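Local coordinates for Two-component system sensor histidine kinase (PDB 3OTT), which probably senses saccharides through the extracellular propeller and beta-sandwich region modelled here, and is thought to relay the signal as a histidine kinase, at residues B[123-128]-B[132-137]; B[337-342]-B[346-351]. All blocks are in the same frame, centred on the assembly; numbering follows the deposited sequence.

Contact 1 of 2, residues B[123-128]-B[132-137]; sequences LYTYQL and KLTSFD
Tyr124 and Ser135 sit side by side as a non-hydrogen-bonded pair near the middle of an antiparallel beta hairpin, strand 122-127 turning back into strand 133-136; these are the last two strands of a four-stranded propeller blade, and 133-136 is its outermost strand. Backbone hydrogen bonds come first. Thr125 and Thr134 make a complete hydrogen-bonded pair: Thr125 N donates to Thr134 O at 2.8 Å, and Thr134 N returns a bond to Thr125 O at 3.0 Å. Phe136 N to Leu123 O and Gln127 N to Lys132 O continue the ladder on the two sides of that pair.

The apolar contacts fall on two faces. On the face with Tyr124, Tyr126, Leu133 and Ser135, the leucine branch CD1 reaches back over the first strand, 4.0 Å from Tyr124 CB and 4.2 Å from Tyr126 CD1. Tyr124 CG stands anti to the carbonyl carbon (chi1 -53°), which brings the CD2 side of the ring within 3.9 Å of Ser135 CA. Trimming this tyrosine to an alanine would probably leave Ser135 without the ring that packs against its CA, CB and OG.

The other face carries Leu123, Thr125, Thr134 and Phe136. Here the two threonine side chains run alongside one another, with methyl CG2 of Thr125 against CB of Thr134. Trp116 of strand 114-119 meets the Phe136 ring.

Polar ends find partners beyond the two strands. Tyr126 OH bonds to Thr99 OG1, and Gln127 divides its amide between Ser130 N in the connecting turn, held by OE1, and Tyr327 OH of the second subunit, reached by NE2. Phe136, finally, turns its ring edge to the first strand, CE1 lying 3.7 Å from Thr125 CB.

Contact 2 of 2, residues B[337-342]-B[346-351]; sequences YWFGGA and IRFTDP
The Phe348 ring has CB of Tyr337 over one face, 3.7 Å from its centroid, and presents its own edge to the face of Phe339. That second pairing is T-shaped: the planes stand at 88°, and Phe348 CZ sits above the centre of the Phe339 ring. Tyr337 and Phe348 are near parallel, but offset by too much to stack face on face. Tyr337 has the carbonyl oxygens of Phe348 and Thr349 at its edge, with Thr349 O 3.3 Å from CE1, and Pro351 CD packs near the hydroxyl end. Phe348 reaches this aromatic cluster with CG lodged between its backbone N and carbonyl carbon (chi1 65°).

Trp338 and Arg347 extend together on the other face of the sheet. The aliphatic part of the arginine lies over the indole in a CH-pi contact, CG being 3.5 Å from the centroid of the six-membered ring. Its guanidinium plane stands almost perpendicular to the indole, so the two do not stack flat.

Between the two faces, the backbones are joined by two complete hydrogen-bonded pairs, Tyr337 with Phe348 and Phe339 with Ile346. Phe339 N to Ile346 O, at 3.0 Å with an N-H...O angle of 168°, is the straightest at the hydrogen of the four bonds.

This is the hairpin between the two middle strands of a four-stranded propeller blade, flanked by strands 326-331 and 359-361. Phe326 and Leu329 of the former pack on Phe339, and Trp360 of the latter on Ile346. Beyond the blade, Phe619 from strand 618-623 meets Phe339 edge-to-face, and Tyr397 from strand 393-398 does the same with Trp338.

In the fold
Both contacts are antiparallel hairpins within four-stranded blades, but they lie in blades of two different propellers of the chain and hold different strand pairs: contact 1 joins the third strand to the outermost fourth, contact 2 the second to the third. Their centres lie 48 Å apart and they do not touch. Contact 1, about 37 Å from the centre of the chain, is partly exposed and mixes threonine, serine and lysine with its apolar groups. Contact 2, about 16 Å from that centre, is buried and dominated by aromatic rings. Each comes near the second subunit: 123-128 and 132-137 through Gln127, Leu128 and Lys132, 337-342 through Ala342.

Contact 1 of 2, residues B[123-128]-B[132-137]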
ATOM      1  N   LEU B 123       4.115  -7.601  33.899  1.00 16.49           N
ATOM      2  CA  LEU B 123       3.966  -7.427  32.493  1.00 15.87           C
ATOM      3  C   LEU B 123       2.925  -8.416  32.039  1.00 16.03           C
ATOM      4  O   LEU B 123       2.932  -9.588  32.490  1.00 14.62           O
ATOM      5  CB  LEU B 123       5.297  -7.709  31.752  1.00 15.88           C
ATOM      6  CG  LEU B 123       5.311  -7.661  30.218  1.00 15.77           C
ATOM      7  CD1 LEU B 123       5.086  -6.211  29.691  1.00 10.88           C
ATOM      8  CD2 LEU B 123       6.627  -8.268  29.626  1.00 17.00           C
ATOM      9  N   TYR B 124       2.035  -7.954  31.134  1.00 14.22           N
ATOM     10  CA  TYR B 124       0.882  -8.774  30.780  1.00 14.85           C
ATOM     11  C   TYR B 124       0.594  -8.689  29.301  1.00 13.78           C
ATOM     12  O   TYR B 124       0.976  -7.737  28.612  1.00 14.04           O
ATOM     13  CB  TYR B 124      -0.394  -8.341  31.577  1.00 15.60           C
ATOM     14  CG  TYR B 124      -0.155  -8.300  33.068  1.00 18.07           C
ATOM     15  CD1 TYR B 124       0.456  -7.197  33.665  1.00 16.85           C
ATOM     16  CD2 TYR B 124      -0.513  -9.391  33.877  1.00 17.81           C
ATOM     17  CE1 TYR B 124       0.687  -7.167  35.048  1.00 19.52           C
ATOM     18  CE2 TYR B 124      -0.317  -9.362  35.228  1.00 20.24           C
ATOM     19  CZ  TYR B 124       0.310  -8.259  35.803  1.00 20.04           C
ATOM     20  OH  TYR B 124       0.506  -8.239  37.143  1.00 23.67           O
ATOM     21  N   THR B 125      -0.120  -9.682  28.838  1.00 13.70           N
ATOM     22  CA  THR B 125      -0.697  -9.659  27.535  1.00 14.10           C
ATOM     23  C   THR B 125      -2.219  -9.723  27.667  1.00 14.62           C
ATOM     24  O   THR B 125      -2.769 -10.345  28.605  1.00 13.16           O
ATOM     25  CB  THR B 125      -0.030 -10.799  26.753  1.00 16.24           C
ATOM     26  OG1 THR B 125       0.915 -10.235  25.823  1.00 22.30           O
ATOM     27  CG2 THR B 125      -0.914 -11.669  26.105  1.00 13.35           C
ATOM     28  N   TYR B 126      -2.904  -9.035  26.751  1.00 14.54           N
ATOM     29  CA  TYR B 126      -4.355  -9.068  26.702  1.00 15.53           C
ATOM     30  C   TYR B 126      -4.838  -9.256  25.280  1.00 15.89           C
ATOM     31  O   TYR B 126      -4.649  -8.390  24.440  1.00 16.11           O
ATOM     32  CB  TYR B 126      -4.943  -7.785  27.280  1.00 15.41           C
ATOM     33  CG  TYR B 126      -6.456  -7.809  27.436  1.00 21.45           C
ATOM     34  CD1 TYR B 126      -7.100  -8.871  28.108  1.00 23.45           C
ATOM     35  CD2 TYR B 126      -7.255  -6.783  26.907  1.00 21.57           C
ATOM     36  CE1 TYR B 126      -8.498  -8.895  28.296  1.00 23.95           C
ATOM     37  CE2 TYR B 126      -8.653  -6.801  27.077  1.00 22.77           C
ATOM     38  CZ  TYR B 126      -9.268  -7.849  27.766  1.00 25.29           C
ATOM     39  OH  TYR B 126     -10.651  -7.865  27.919  1.00 24.19           O
ATOM     40  N   GLN B 127      -5.488 -10.383  25.044  1.00 15.81           N
ATOM     41  CA  GLN B 127      -5.840 -10.816  23.738  1.00 17.51           C
ATOM     42  C   GLN B 127      -7.255 -10.291  23.503  1.00 16.56           C
ATOM     43  O   GLN B 127      -8.129 -10.567  24.251  1.00 17.90           O
ATOM     44  CB  GLN B 127      -5.679 -12.360  23.608  1.00 17.80           C
ATOM     45  CG  GLN B 127      -5.358 -12.882  22.169  1.00 19.00           C
ATOM     46  CD  GLN B 127      -6.509 -12.594  21.117  1.00 23.46           C
ATOM     47  OE1 GLN B 127      -7.686 -12.805  21.376  1.00 22.64           O
ATOM     48  NE2 GLN B 127      -6.119 -12.173  19.916  1.00 25.25           N
ATOM     49  N   LEU B 128      -7.460  -9.473  22.491  1.00 17.14           N
ATOM     50  CA  LEU B 128      -8.685  -8.646  22.454  1.00 17.20           C
ATOM     51  C   LEU B 128      -9.902  -9.430  22.032  1.00 17.72           C
ATOM     52  O   LEU B 128     -11.012  -9.028  22.357  1.00 18.43           O
ATOM     53  CB  LEU B 128      -8.508  -7.437  21.549  1.00 15.76           C
ATOM     54  CG  LEU B 128      -7.414  -6.450  22.009  1.00 18.50           C
ATOM     55  CD1 LEU B 128      -7.152  -5.433  20.898  1.00 14.79           C
ATOM     56  CD2 LEU B 128      -7.802  -5.716  23.338  1.00 15.42           C
ATOM     57  N   LYS B 132      -8.291 -13.030  26.939  1.00 25.25           N
ATOM     58  CA  LYS B 132      -7.329 -13.725  27.839  1.00 26.17           C
ATOM     59  C   LYS B 132      -6.189 -12.820  28.332  1.00 24.54           C
ATOM     60  O   LYS B 132      -5.553 -12.142  27.547  1.00 24.59           O
ATOM     61  CB  LYS B 132      -6.746 -14.995  27.207  1.00 27.11           C
ATOM     62  CG  LYS B 132      -5.698 -15.711  28.174  1.00 32.72           C
ATOM     63  CD  LYS B 132      -5.246 -17.137  27.779  1.00 38.12           C
ATOM     64  CE  LYS B 132      -6.336 -18.236  28.010  1.00 44.22           C
ATOM     65  NZ  LYS B 132      -6.945 -18.373  29.415  1.00 46.61           N
ATOM     66  N   LEU B 133      -5.944 -12.827  29.632  1.00 24.08           N
ATOM     67  CA  LEU B 133      -4.899 -12.061  30.271  1.00 23.55           C
ATOM     68  C   LEU B 133      -3.860 -13.044  30.713  1.00 24.41           C
ATOM     69  O   LEU B 133      -4.170 -14.018  31.404  1.00 24.99           O
ATOM     70  CB  LEU B 133      -5.457 -11.320  31.501  1.00 23.97           C
ATOM     71  CG  LEU B 133      -4.494 -10.335  32.179  1.00 22.66           C
ATOM     72  CD1 LEU B 133      -4.295  -9.136  31.287  1.00 17.51           C
ATOM     73  CD2 LEU B 133      -5.116  -9.898  33.522  1.00 22.57           C
ATOM     74  N   THR B 134      -2.627 -12.801  30.285  1.00 24.39           N
ATOM     75  CA  THR B 134      -1.517 -13.709  30.466  1.00 23.54           C
ATOM     76  C   THR B 134      -0.448 -12.886  31.114  1.00 23.19           C
ATOM     77  O   THR B 134      -0.211 -11.767  30.704  1.00 23.52           O
ATOM     78  CB  THR B 134      -0.923 -14.186  29.121  1.00 23.52           C
ATOM     79  OG1 THR B 134      -1.854 -15.041  28.441  1.00 25.19           O
ATOM     80  CG2 THR B 134       0.368 -14.944  29.354  1.00 20.65           C
ATOM     81  N   SER B 135       0.237 -13.480  32.077  1.00 23.71           N
ATOM     82  CA  SER B 135       1.191 -12.797  32.895  1.00 24.05           C
ATOM     83  C   SER B 135       2.577 -13.233  32.529  1.00 24.45           C
ATOM     84  O   SER B 135       2.778 -14.373  32.180  1.00 24.14           O
ATOM     85  CB  SER B 135       0.914 -13.172  34.342  1.00 25.48           C
ATOM     86  OG  SER B 135       1.919 -12.676  35.191  1.00 28.02           O
ATOM     87  N   PHE B 136       3.530 -12.315  32.628  1.00 25.28           N
ATOM     88  CA  PHE B 136       4.930 -12.592  32.387  1.00 26.46           C
ATOM     89  C   PHE B 136       5.719 -12.139  33.558  1.00 27.86           C
ATOM     90  O   PHE B 136       5.531 -11.020  34.060  1.00 28.30           O
ATOM     91  CB  PHE B 136       5.423 -11.846  31.150  1.00 26.51           C
ATOM     92  CG  PHE B 136       4.801 -12.333  29.893  1.00 28.31           C
ATOM     93  CD1 PHE B 136       3.605 -11.776  29.437  1.00 26.42           C
ATOM     94  CD2 PHE B 136       5.355 -13.411  29.212  1.00 27.72           C
ATOM     95  CE1 PHE B 136       2.985 -12.264  28.326  1.00 26.70           C
ATOM     96  CE2 PHE B 136       4.748 -13.880  28.073  1.00 27.60           C
ATOM     97  CZ  PHE B 136       3.576 -13.311  27.631  1.00 29.37           C
ATOM     98  N   ASP B 137       6.645 -12.975  34.004  1.00 29.53           N
ATOM     99  CA  ASP B 137       7.420 -12.509  35.141  1.00 31.13           C
ATOM    100  C   ASP B 137       8.927 -12.800  35.158  1.00 30.93           C
ATOM    101  O   ASP B 137       9.527 -13.309  34.196  1.00 29.52           O
ATOM    102  CB  ASP B 137       6.718 -12.899  36.460  1.00 32.23           C
ATOM    103  CG  ASP B 137       7.046 -14.314  36.916  1.00 36.68           C
ATOM    104  OD1 ASP B 137       7.045 -15.271  36.103  1.00 41.36           O
ATOM    105  OD2 ASP B 137       7.318 -14.453  38.129  1.00 45.53           O
TER

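Contact 2 of 2, residues B[337-342]-B[346-351]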
ATOM      1  N   TYR B 337      -9.520  16.003 -11.958  1.00 19.58           N
ATOM      2  CA  TYR B 337      -8.093  16.203 -12.072  1.00 18.64           C
ATOM      3  C   TYR B 337      -7.527  15.045 -12.844  1.00 17.84           C
ATOM      4  O   TYR B 337      -8.021  13.943 -12.711  1.00 18.04           O
ATOM      5  CB  TYR B 337      -7.453  16.256 -10.685  1.00 19.79           C
ATOM      6  CG  TYR B 337      -7.915  17.428  -9.876  1.00 24.07           C
ATOM      7  CD1 TYR B 337      -9.089  17.382  -9.118  1.00 24.77           C
ATOM      8  CD2 TYR B 337      -7.152  18.597  -9.850  1.00 27.11           C
ATOM      9  CE1 TYR B 337      -9.481  18.506  -8.344  1.00 29.72           C
ATOM     10  CE2 TYR B 337      -7.525  19.675  -9.120  1.00 26.83           C
ATOM     11  CZ  TYR B 337      -8.675  19.644  -8.371  1.00 31.25           C
ATOM     12  OH  TYR B 337      -8.976  20.783  -7.658  1.00 37.60           O
ATOM     13  N   TRP B 338      -6.498  15.314 -13.656  1.00 16.66           N
ATOM     14  CA  TRP B 338      -5.845  14.308 -14.455  1.00 15.79           C
ATOM     15  C   TRP B 338      -4.341  14.516 -14.315  1.00 15.20           C
ATOM     16  O   TRP B 338      -3.780  15.459 -14.902  1.00 12.30           O
ATOM     17  CB  TRP B 338      -6.204  14.470 -15.918  1.00 16.53           C
ATOM     18  CG  TRP B 338      -7.625  14.179 -16.286  1.00 16.27           C
ATOM     19  CD1 TRP B 338      -8.652  15.080 -16.435  1.00 15.19           C
ATOM     20  CD2 TRP B 338      -8.158  12.906 -16.636  1.00 15.64           C
ATOM     21  NE1 TRP B 338      -9.806  14.431 -16.814  1.00 11.72           N
ATOM     22  CE2 TRP B 338      -9.528  13.092 -16.938  1.00 14.79           C
ATOM     23  CE3 TRP B 338      -7.622  11.612 -16.672  1.00 12.18           C
ATOM     24  CZ2 TRP B 338     -10.342  12.040 -17.358  1.00 14.34           C
ATOM     25  CZ3 TRP B 338      -8.417  10.595 -17.041  1.00 13.08           C
ATOM     26  CH2 TRP B 338      -9.767  10.808 -17.409  1.00 14.71           C
ATOM     27  N   PHE B 339      -3.727  13.623 -13.535  1.00 14.20           N
ATOM     28  CA  PHE B 339      -2.331  13.701 -13.177  1.00 14.38           C
ATOM     29  C   PHE B 339      -1.683  12.422 -13.727  1.00 13.81           C
ATOM     30  O   PHE B 339      -2.001  11.291 -13.290  1.00 11.88           O
ATOM     31  CB  PHE B 339      -2.219  13.710 -11.673  1.00 15.19           C
ATOM     32  CG  PHE B 339      -2.478  15.054 -11.039  1.00 19.12           C
ATOM     33  CD1 PHE B 339      -3.223  16.034 -11.696  1.00 15.63           C
ATOM     34  CD2 PHE B 339      -1.984  15.323  -9.757  1.00 19.68           C
ATOM     35  CE1 PHE B 339      -3.441  17.258 -11.112  1.00 18.17           C
ATOM     36  CE2 PHE B 339      -2.207  16.545  -9.156  1.00 22.90           C
ATOM     37  CZ  PHE B 339      -2.954  17.534  -9.862  1.00 20.62           C
ATOM     38  N   GLY B 340      -0.790  12.606 -14.700  1.00 13.44           N
ATOM     39  CA  GLY B 340      -0.156  11.463 -15.407  1.00 13.03           C
ATOM     40  C   GLY B 340       1.346  11.681 -15.555  1.00 13.85           C
ATOM     41  O   GLY B 340       1.875  12.810 -15.397  1.00 13.09           O
ATOM     42  N   GLY B 341       2.037  10.612 -15.890  1.00 12.90           N
ATOM     43  CA  GLY B 341       3.468  10.692 -16.129  1.00 14.33           C
ATOM     44  C   GLY B 341       4.032   9.373 -16.596  1.00 13.58           C
ATOM     45  O   GLY B 341       3.475   8.766 -17.463  1.00 14.84           O
ATOM     46  N   ALA B 342       5.082   8.899 -15.957  1.00 14.88           N
ATOM     47  CA  ALA B 342       5.808   7.697 -16.408  1.00 15.22           C
ATOM     48  C   ALA B 342       4.945   6.483 -16.261  1.00 16.45           C
ATOM     49  O   ALA B 342       5.032   5.583 -17.062  1.00 17.77           O
ATOM     50  CB  ALA B 342       7.074   7.501 -15.571  1.00 15.47           C
ATOM     51  N   ILE B 346      -3.921   9.156 -13.759  1.00 14.00           N
ATOM     52  CA  ILE B 346      -4.843   9.052 -12.662  1.00 15.63           C
ATOM     53  C   ILE B 346      -5.906  10.153 -12.761  1.00 17.28           C
ATOM     54  O   ILE B 346      -5.540  11.347 -12.838  1.00 15.08           O
ATOM     55  CB  ILE B 346      -4.114   9.123 -11.328  1.00 16.00           C
ATOM     56  CG1 ILE B 346      -2.954   8.116 -11.287  1.00 16.12           C
ATOM     57  CG2 ILE B 346      -5.088   8.894 -10.136  1.00 17.97           C
ATOM     58  CD1 ILE B 346      -2.005   8.357 -10.113  1.00 16.91           C
ATOM     59  N   ARG B 347      -7.185   9.723 -12.779  1.00 17.05           N
ATOM     60  CA  ARG B 347      -8.335  10.603 -12.660  1.00 19.15           C
ATOM     61  C   ARG B 347      -8.916  10.601 -11.245  1.00 20.12           C
ATOM     62  O   ARG B 347      -9.175   9.534 -10.677  1.00 19.76           O
ATOM     63  CB  ARG B 347      -9.485  10.117 -13.536  1.00 19.94           C
ATOM     64  CG  ARG B 347     -10.474  11.169 -13.908  1.00 18.68           C
ATOM     65  CD  ARG B 347     -11.660  10.499 -14.542  1.00 20.67           C
ATOM     66  NE  ARG B 347     -12.594  10.068 -13.513  1.00 20.96           N
ATOM     67  CZ  ARG B 347     -13.847   9.685 -13.743  1.00 21.64           C
ATOM     68  NH1 ARG B 347     -14.319   9.669 -14.980  1.00 17.90           N
ATOM     69  NH2 ARG B 347     -14.636   9.357 -12.722  1.00 18.83           N
ATOM     70  N   PHE B 348      -9.185  11.788 -10.710  1.00 19.71           N
ATOM     71  CA  PHE B 348      -9.677  11.877  -9.345  1.00 21.23           C
ATOM     72  C   PHE B 348     -10.339  13.239  -9.148  1.00 22.31           C
ATOM     73  O   PHE B 348     -10.127  14.138  -9.962  1.00 23.32           O
ATOM     74  CB  PHE B 348      -8.523  11.590  -8.331  1.00 20.34           C
ATOM     75  CG  PHE B 348      -7.420  12.604  -8.337  1.00 20.00           C
ATOM     76  CD1 PHE B 348      -6.436  12.594  -9.341  1.00 18.05           C
ATOM     77  CD2 PHE B 348      -7.337  13.567  -7.319  1.00 18.67           C
ATOM     78  CE1 PHE B 348      -5.369  13.568  -9.335  1.00 18.71           C
ATOM     79  CE2 PHE B 348      -6.297  14.529  -7.310  1.00 17.86           C
ATOM     80  CZ  PHE B 348      -5.313  14.544  -8.351  1.00 15.41           C
ATOM     81  N   THR B 349     -11.154  13.405  -8.127  1.00 24.15           N
ATOM     82  CA  THR B 349     -11.908  14.642  -7.966  1.00 26.66           C
ATOM     83  C   THR B 349     -11.500  15.543  -6.789  1.00 28.89           C
ATOM     84  O   THR B 349     -11.799  16.746  -6.775  1.00 29.55           O
ATOM     85  CB  THR B 349     -13.405  14.372  -7.806  1.00 27.89           C
ATOM     86  OG1 THR B 349     -13.596  13.583  -6.624  1.00 28.29           O
ATOM     87  CG2 THR B 349     -13.960  13.626  -9.045  1.00 26.88           C
ATOM     88  N   ASP B 350     -10.842  15.014  -5.780  1.00 30.86           N
ATOM     89  CA  ASP B 350     -10.372  15.969  -4.766  1.00 34.60           C
ATOM     90  C   ASP B 350      -8.900  15.756  -4.412  1.00 34.37           C
ATOM     91  O   ASP B 350      -8.487  14.624  -4.181  1.00 34.35           O
ATOM     92  CB  ASP B 350     -11.285  16.020  -3.508  1.00 36.13           C
ATOM     93  CG  ASP B 350     -10.960  14.917  -2.493  1.00 40.44           C
ATOM     94  OD1 ASP B 350     -10.476  15.282  -1.385  1.00 44.72           O
ATOM     95  OD2 ASP B 350     -11.183  13.698  -2.798  1.00 43.03           O
ATOM     96  N   PRO B 351      -8.114  16.847  -4.404  1.00 34.92           N
ATOM     97  CA  PRO B 351      -6.686  16.845  -4.143  1.00 35.68           C
ATOM     98  C   PRO B 351      -6.309  16.247  -2.783  1.00 36.85           C
ATOM     99  O   PRO B 351      -5.137  15.966  -2.541  1.00 36.56           O
ATOM    100  CB  PRO B 351      -6.328  18.334  -4.189  1.00 35.89           C
ATOM    101  CG  PRO B 351      -7.680  19.021  -3.833  1.00 37.92           C
ATOM    102  CD  PRO B 351      -8.590  18.204  -4.694  1.00 34.99           C
TER